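Local coordinates for protein intracellular exo-alpha-(1->5)-L-arabinofuranosidase (Bifidobacterium longum, PDB 2Y2W) that hydrolyses terminal alpha-(1->5)-linked L-arabinofuranosyl residues of arabinans and also acts on arabinoxylan, contributing to plant cell-wall breakdown, at residues 287-292 with 298-303; 378-383 with 405-410. One frame throughout, in Å; residues are numbered along the deposited sequence.

How the interactions relate
Both interactions belong to the (beta/alpha)8 barrel. Interaction 1 follows its sixth strand, and interaction 2 ties the loop before helix 382-397 to the eighth strand. Their centres are about 15 Å apart, yet they touch at Ala-383: Met-300 CE lies 4.0 Å from Ala-383 CB, and Phe-303 CE2 packs near Ala-383 O. Both also border the probable arabinofuranose site. The side chain of Phe-288 is about 6 Å from that of Trp-344, a residue probably important for substrate recognition, and the side chain of Tyr-380 is about 5 Å from it. Segment 405-410 itself holds Gln-409, which probably binds the arabinofuranose.

Interaction 1 of 2, residues 287-292 with 298-303; sequences YFDRGH and ASMQDF
The Phe-303 ring carries Asp-289 N over the centre of one face, 3.8 Å above its plane, and Phe-288 C over the same face. This is a beta-alpha loop of the (beta/alpha)8 barrel, where the chain leaving strand 280-287 folds back against helix 297-304. With CG anti to the backbone N (chi1 173°), the ring leans against the peptide between Phe-288 and Asp-289. Phe-303 CD1 approaches Phe-288 C to 3.4 Å, and Phe-303 CE1 makes an apolar contact with Tyr-287 CB at 4.0 Å. Asp-384 and Val-387 of helix 382-397 also touch Phe-303. A serine in place of Phe-303 would probably leave the Phe-288 to Asp-289 peptide without its apolar support and open a gap toward Val-387.

Farther along, the Asp-289 carboxylate reaches the first turn of the helix. Its OD1 is 2.9 Å from Ser-299 OG, but that hydroxyl's single proton also has Ala-296 O within reach, so its allegiance is unsettled. Met-300 crosses Asp-289 at about a right angle, its chain bent so that CE rests 3.8 Å from Asp-289 OD2. The loop reverses in a type I turn from Asp-289 to His-292, whose ring meets that of Tyr-345. Within the turn, His-292 ND1 donates to Asp-289 O at 2.9 Å, with the oxygen 25° out of the imidazole plane.

Interaction 2 of 2, residues 378-383 with 405-410; sequences DIYTAA and ASRAQL
Tyr-380 and Arg-407 reach toward each other from opposite directions and meet where phenol OH and guanidinium NH2 come together. Arg-407 sits on strand 402-408, the eighth strand of the (beta/alpha)8 barrel, which closes the barrel against strand 65-67; Tyr-380 lies in the loop just ahead of helix 382-397.

The close part is small and buried. Arg-407 NH2 donates to Tyr-380 OH at 3.2 Å, with an N-H...O angle of 135°, so the bond is weak. The hydroxyl lies at the guanidinium edge, near its plane, while the ring stands almost square to that plane, at 89°. Arg-407 NH2 also comes within 3.5 Å of Tyr-380 CZ, approaching the ring obliquely. CG of Arg-407 is anti to its N (chi1 -161°), and a bend at chi2 completes the reach toward the tyrosine.

Each group has firmer holds elsewhere: NH2 forms a salt bridge with Glu-388, NH1 bonds to Ile-414 O, and the phenol OH bonds to Val-343 O. The weak link therefore joins two groups already fixed, and Glu-388 probably balances the buried guanidinium charge.

Away from this point the segments diverge. Ile-379 is exposed and stands well clear of the strand, while Thr-381 is the N-cap of helix 382-397, its side chain capping a backbone N in the first turn. Beyond Arg-407, a cis peptide joins Ala-408 to Gln-409, a residue that probably binds arabinofuranose and whose NE2 makes a weak bond to Glu-69. Over one face of the phenol ring, toward the rim, Asp-378 O lies 4.0 Å above the Tyr-380 plane.

Interaction 1 of 2, residues 287-292 with 298-303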
loop_
_atom_site.group_PDB
_atom_site.type_symbol
_atom_site.label_atom_id
_atom_site.label_comp_id
_atom_site.label_asym_id
_atom_site.label_seq_id
_atom_site.Cartn_x
_atom_site.Cartn_y
_atom_site.Cartn_z
ATOM N N TYR D 287 2.126 -33.244 -5.673
ATOM C CA TYR D 287 1.339 -34.441 -5.978
ATOM C C TYR D 287 1.397 -35.465 -4.848
ATOM O O TYR D 287 2.413 -35.582 -4.167
ATOM C CB TYR D 287 1.822 -35.089 -7.276
ATOM C CG TYR D 287 1.925 -34.138 -8.444
ATOM C CD1 TYR D 287 0.796 -33.786 -9.184
ATOM C CD2 TYR D 287 3.152 -33.589 -8.810
ATOM C CE1 TYR D 287 0.888 -32.911 -10.258
ATOM C CE2 TYR D 287 3.256 -32.711 -9.882
ATOM C CZ TYR D 287 2.120 -32.379 -10.602
ATOM O OH TYR D 287 2.219 -31.514 -11.666
ATOM N N PHE D 288 0.299 -36.198 -4.657
ATOM C CA PHE D 288 0.230 -37.271 -3.657
ATOM C C PHE D 288 -0.836 -38.313 -3.992
ATOM O O PHE D 288 -1.677 -38.092 -4.863
ATOM C CB PHE D 288 0.035 -36.708 -2.239
ATOM C CG PHE D 288 -1.328 -36.109 -1.984
ATOM C CD1 PHE D 288 -1.667 -34.858 -2.491
ATOM C CD2 PHE D 288 -2.262 -36.790 -1.208
ATOM C CE1 PHE D 288 -2.920 -34.302 -2.245
ATOM C CE2 PHE D 288 -3.516 -36.244 -0.955
ATOM C CZ PHE D 288 -3.847 -34.995 -1.475
ATOM N N ASP D 289 -0.777 -39.452 -3.304
ATOM C CA ASP D 289 -1.771 -40.513 -3.456
ATOM C C ASP D 289 -2.995 -40.189 -2.605
ATOM O O ASP D 289 -2.948 -40.277 -1.376
ATOM C CB ASP D 289 -1.173 -41.869 -3.058
ATOM C CG ASP D 289 -2.113 -43.038 -3.335
ATOM O OD1 ASP D 289 -2.992 -42.922 -4.215
ATOM O OD2 ASP D 289 -1.959 -44.085 -2.670
ATOM N N ARG D 290 -4.084 -39.809 -3.272
ATOM C CA ARG D 290 -5.299 -39.336 -2.597
ATOM C C ARG D 290 -6.034 -40.429 -1.823
ATOM O O ARG D 290 -6.813 -40.135 -0.913
ATOM C CB ARG D 290 -6.248 -38.654 -3.589
ATOM C CG ARG D 290 -5.713 -37.344 -4.156
ATOM C CD ARG D 290 -6.780 -36.584 -4.926
ATOM N NE ARG D 290 -6.196 -35.605 -5.843
ATOM C CZ ARG D 290 -5.909 -34.343 -5.529
ATOM N NH1 ARG D 290 -6.152 -33.878 -4.309
ATOM N NH2 ARG D 290 -5.376 -33.544 -6.442
ATOM N N GLY D 291 -5.785 -41.685 -2.188
ATOM C CA GLY D 291 -6.367 -42.822 -1.486
ATOM C C GLY D 291 -5.314 -43.701 -0.843
ATOM O O GLY D 291 -5.408 -44.927 -0.895
ATOM N N HIS D 292 -4.311 -43.072 -0.233
ATOM C CA HIS D 292 -3.222 -43.801 0.414
ATOM C C HIS D 292 -3.665 -44.390 1.753
ATOM O O HIS D 292 -3.086 -45.370 2.233
ATOM C CB HIS D 292 -1.995 -42.900 0.587
ATOM C CG HIS D 292 -2.150 -41.860 1.653
ATOM N ND1 HIS D 292 -2.920 -40.730 1.485
ATOM C CD2 HIS D 292 -1.623 -41.776 2.899
ATOM C CE1 HIS D 292 -2.867 -39.998 2.583
ATOM N NE2 HIS D 292 -2.087 -40.610 3.457
ATOM N N ALA D 298 -6.979 -47.184 -7.829
ATOM C CA ALA D 298 -7.368 -46.157 -8.793
ATOM C C ALA D 298 -6.615 -44.854 -8.547
ATOM O O ALA D 298 -6.092 -44.249 -9.484
ATOM C CB ALA D 298 -8.875 -45.921 -8.742
ATOM N N SER D 299 -6.563 -44.437 -7.283
ATOM C CA SER D 299 -5.869 -43.216 -6.880
ATOM C C SER D 299 -4.357 -43.352 -7.060
ATOM O O SER D 299 -3.680 -42.385 -7.419
ATOM C CB SER D 299 -6.202 -42.869 -5.428
ATOM O OG SER D 299 -5.749 -43.885 -4.550
ATOM N N MET D 300 -3.847 -44.556 -6.801
ATOM C CA MET D 300 -2.438 -44.891 -7.009
ATOM C C MET D 300 -2.036 -44.737 -8.477
ATOM O O MET D 300 -1.008 -44.126 -8.778
ATOM C CB MET D 300 -2.152 -46.313 -6.504
ATOM C CG MET D 300 -0.796 -46.906 -6.905
ATOM S SD MET D 300 0.640 -45.939 -6.395
ATOM C CE MET D 300 0.567 -46.079 -4.610
ATOM N N GLN D 301 -2.853 -45.280 -9.377
ATOM C CA GLN D 301 -2.597 -45.204 -10.820
ATOM C C GLN D 301 -2.661 -43.769 -11.356
ATOM O O GLN D 301 -1.909 -43.411 -12.263
ATOM C CB GLN D 301 -3.557 -46.118 -11.597
ATOM C CG GLN D 301 -3.169 -46.359 -13.060
ATOM C CD GLN D 301 -1.908 -47.199 -13.216
ATOM O OE1 GLN D 301 -1.950 -48.427 -13.143
ATOM N NE2 GLN D 301 -0.781 -46.534 -13.448
ATOM N N ASP D 302 -3.559 -42.959 -10.795
ATOM C CA ASP D 302 -3.622 -41.531 -11.112
ATOM C C ASP D 302 -2.339 -40.827 -10.668
ATOM O O ASP D 302 -1.808 -39.967 -11.377
ATOM C CB ASP D 302 -4.826 -40.869 -10.427
ATOM C CG ASP D 302 -6.163 -41.391 -10.934
ATOM O OD1 ASP D 302 -6.183 -42.308 -11.785
ATOM O OD2 ASP D 302 -7.203 -40.877 -10.466
ATOM N N PHE D 303 -1.855 -41.211 -9.488
ATOM C CA PHE D 303 -0.676 -40.616 -8.873
ATOM C C PHE D 303 0.619 -40.940 -9.627
ATOM O O PHE D 303 1.503 -40.091 -9.739
ATOM C CB PHE D 303 -0.587 -41.044 -7.406
ATOM C CG PHE D 303 0.676 -40.618 -6.716
ATOM C CD1 PHE D 303 1.046 -39.276 -6.667
ATOM C CD2 PHE D 303 1.486 -41.558 -6.094
ATOM C CE1 PHE D 303 2.212 -38.885 -6.027
ATOM C CE2 PHE D 303 2.649 -41.176 -5.444
ATOM C CZ PHE D 303 3.012 -39.836 -5.408
#

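Interaction 2 of 2, residues 378-383 with 405-410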
loop_
_atom_site.group_PDB
_atom_site.type_symbol
_atom_site.label_atom_id
_atom_site.label_comp_id
_atom_site.label_asym_id
_atom_site.label_seq_id
_atom_site.Cartn_x
_atom_site.Cartn_y
_atom_site.Cartn_z
ATOM N N ASP D 378 6.767 -36.023 5.800
ATOM C CA ASP D 378 6.272 -37.178 5.060
ATOM C C ASP D 378 7.346 -38.245 4.903
ATOM O O ASP D 378 8.496 -37.941 4.575
ATOM C CB ASP D 378 5.743 -36.753 3.686
ATOM C CG ASP D 378 4.411 -36.019 3.769
ATOM O OD1 ASP D 378 3.734 -36.093 4.819
ATOM O OD2 ASP D 378 4.035 -35.369 2.768
ATOM N N ILE D 379 6.956 -39.492 5.153
ATOM C CA ILE D 379 7.858 -40.634 5.039
ATOM C C ILE D 379 7.574 -41.312 3.699
ATOM O O ILE D 379 6.506 -41.894 3.499
ATOM C CB ILE D 379 7.689 -41.629 6.225
ATOM C CG1 ILE D 379 7.429 -40.888 7.547
ATOM C CG2 ILE D 379 8.908 -42.523 6.359
ATOM C CD1 ILE D 379 8.641 -40.155 8.136
ATOM N N TYR D 380 8.536 -41.217 2.783
ATOM C CA TYR D 380 8.302 -41.535 1.375
ATOM C C TYR D 380 8.334 -43.019 1.037
ATOM O O TYR D 380 9.240 -43.746 1.442
ATOM C CB TYR D 380 9.279 -40.774 0.477
ATOM C CG TYR D 380 8.996 -39.292 0.366
ATOM C CD1 TYR D 380 7.805 -38.830 -0.196
ATOM C CD2 TYR D 380 9.924 -38.353 0.806
ATOM C CE1 TYR D 380 7.542 -37.472 -0.305
ATOM C CE2 TYR D 380 9.670 -36.990 0.699
ATOM C CZ TYR D 380 8.478 -36.560 0.143
ATOM O OH TYR D 380 8.224 -35.216 0.032
ATOM N N THR D 381 7.335 -43.442 0.270
ATOM C CA THR D 381 7.204 -44.822 -0.180
ATOM C C THR D 381 7.947 -45.026 -1.495
ATOM O O THR D 381 8.305 -44.057 -2.170
ATOM C CB THR D 381 5.725 -45.201 -0.389
ATOM O OG1 THR D 381 5.143 -44.335 -1.373
ATOM C CG2 THR D 381 4.944 -45.085 0.914
ATOM N N ALA D 382 8.167 -46.291 -1.854
ATOM C CA ALA D 382 8.811 -46.648 -3.117
ATOM C C ALA D 382 8.100 -46.019 -4.311
ATOM O O ALA D 382 8.740 -45.654 -5.296
ATOM C CB ALA D 382 8.870 -48.160 -3.270
ATOM N N ALA D 383 6.777 -45.891 -4.211
ATOM C CA ALA D 383 5.965 -45.287 -5.265
ATOM C C ALA D 383 6.188 -43.779 -5.374
ATOM O O ALA D 383 6.261 -43.242 -6.480
ATOM C CB ALA D 383 4.492 -45.596 -5.043
ATOM N N ALA D 405 14.438 -25.338 -11.559
ATOM C CA ALA D 405 13.497 -26.108 -10.755
ATOM C C ALA D 405 14.019 -26.272 -9.328
ATOM O O ALA D 405 15.198 -26.561 -9.118
ATOM C CB ALA D 405 13.226 -27.467 -11.392
ATOM N N SER D 406 13.137 -26.075 -8.354
ATOM C CA SER D 406 13.500 -26.228 -6.951
ATOM C C SER D 406 12.599 -27.247 -6.276
ATOM O O SER D 406 11.396 -27.017 -6.127
ATOM C CB SER D 406 13.421 -24.889 -6.211
ATOM O OG SER D 406 14.060 -23.855 -6.936
ATOM N N ARG D 407 13.182 -28.375 -5.879
ATOM C CA ARG D 407 12.434 -29.413 -5.184
ATOM C C ARG D 407 12.198 -29.004 -3.733
ATOM O O ARG D 407 13.124 -28.583 -3.036
ATOM C CB ARG D 407 13.158 -30.758 -5.249
ATOM C CG ARG D 407 12.242 -31.940 -4.962
ATOM C CD ARG D 407 12.978 -33.077 -4.281
ATOM N NE ARG D 407 12.046 -34.013 -3.651
ATOM C CZ ARG D 407 11.543 -33.870 -2.426
ATOM N NH1 ARG D 407 11.870 -32.824 -1.675
ATOM N NH2 ARG D 407 10.702 -34.776 -1.948
ATOM N N ALA D 408 10.950 -29.126 -3.292
ATOM C CA ALA D 408 10.560 -28.748 -1.939
ATOM C C ALA D 408 10.312 -29.983 -1.074
ATOM O O ALA D 408 9.502 -30.834 -1.438
ATOM C CB ALA D 408 9.316 -27.867 -1.980
ATOM N N GLN D 409 11.012 -30.110 0.056
ATOM C CA GLN D 409 12.077 -29.198 0.479
ATOM C C GLN D 409 13.365 -29.983 0.761
ATOM O O GLN D 409 13.418 -31.191 0.526
ATOM C CB GLN D 409 11.638 -28.371 1.696
ATOM C CG GLN D 409 10.731 -27.192 1.338
ATOM C CD GLN D 409 10.258 -26.399 2.540
ATOM O OE1 GLN D 409 10.946 -26.309 3.556
ATOM N NE2 GLN D 409 9.078 -25.803 2.421
ATOM N N LEU D 410 14.398 -29.307 1.260
ATOM C CA LEU D 410 15.727 -29.921 1.365
ATOM C C LEU D 410 15.899 -30.909 2.526
ATOM O O LEU D 410 16.419 -32.009 2.329
ATOM C CB LEU D 410 16.824 -28.850 1.398
ATOM C CG LEU D 410 18.272 -29.332 1.239
ATOM C CD1 LEU D 410 18.496 -30.043 -0.099
ATOM C CD2 LEU D 410 19.245 -28.177 1.405
#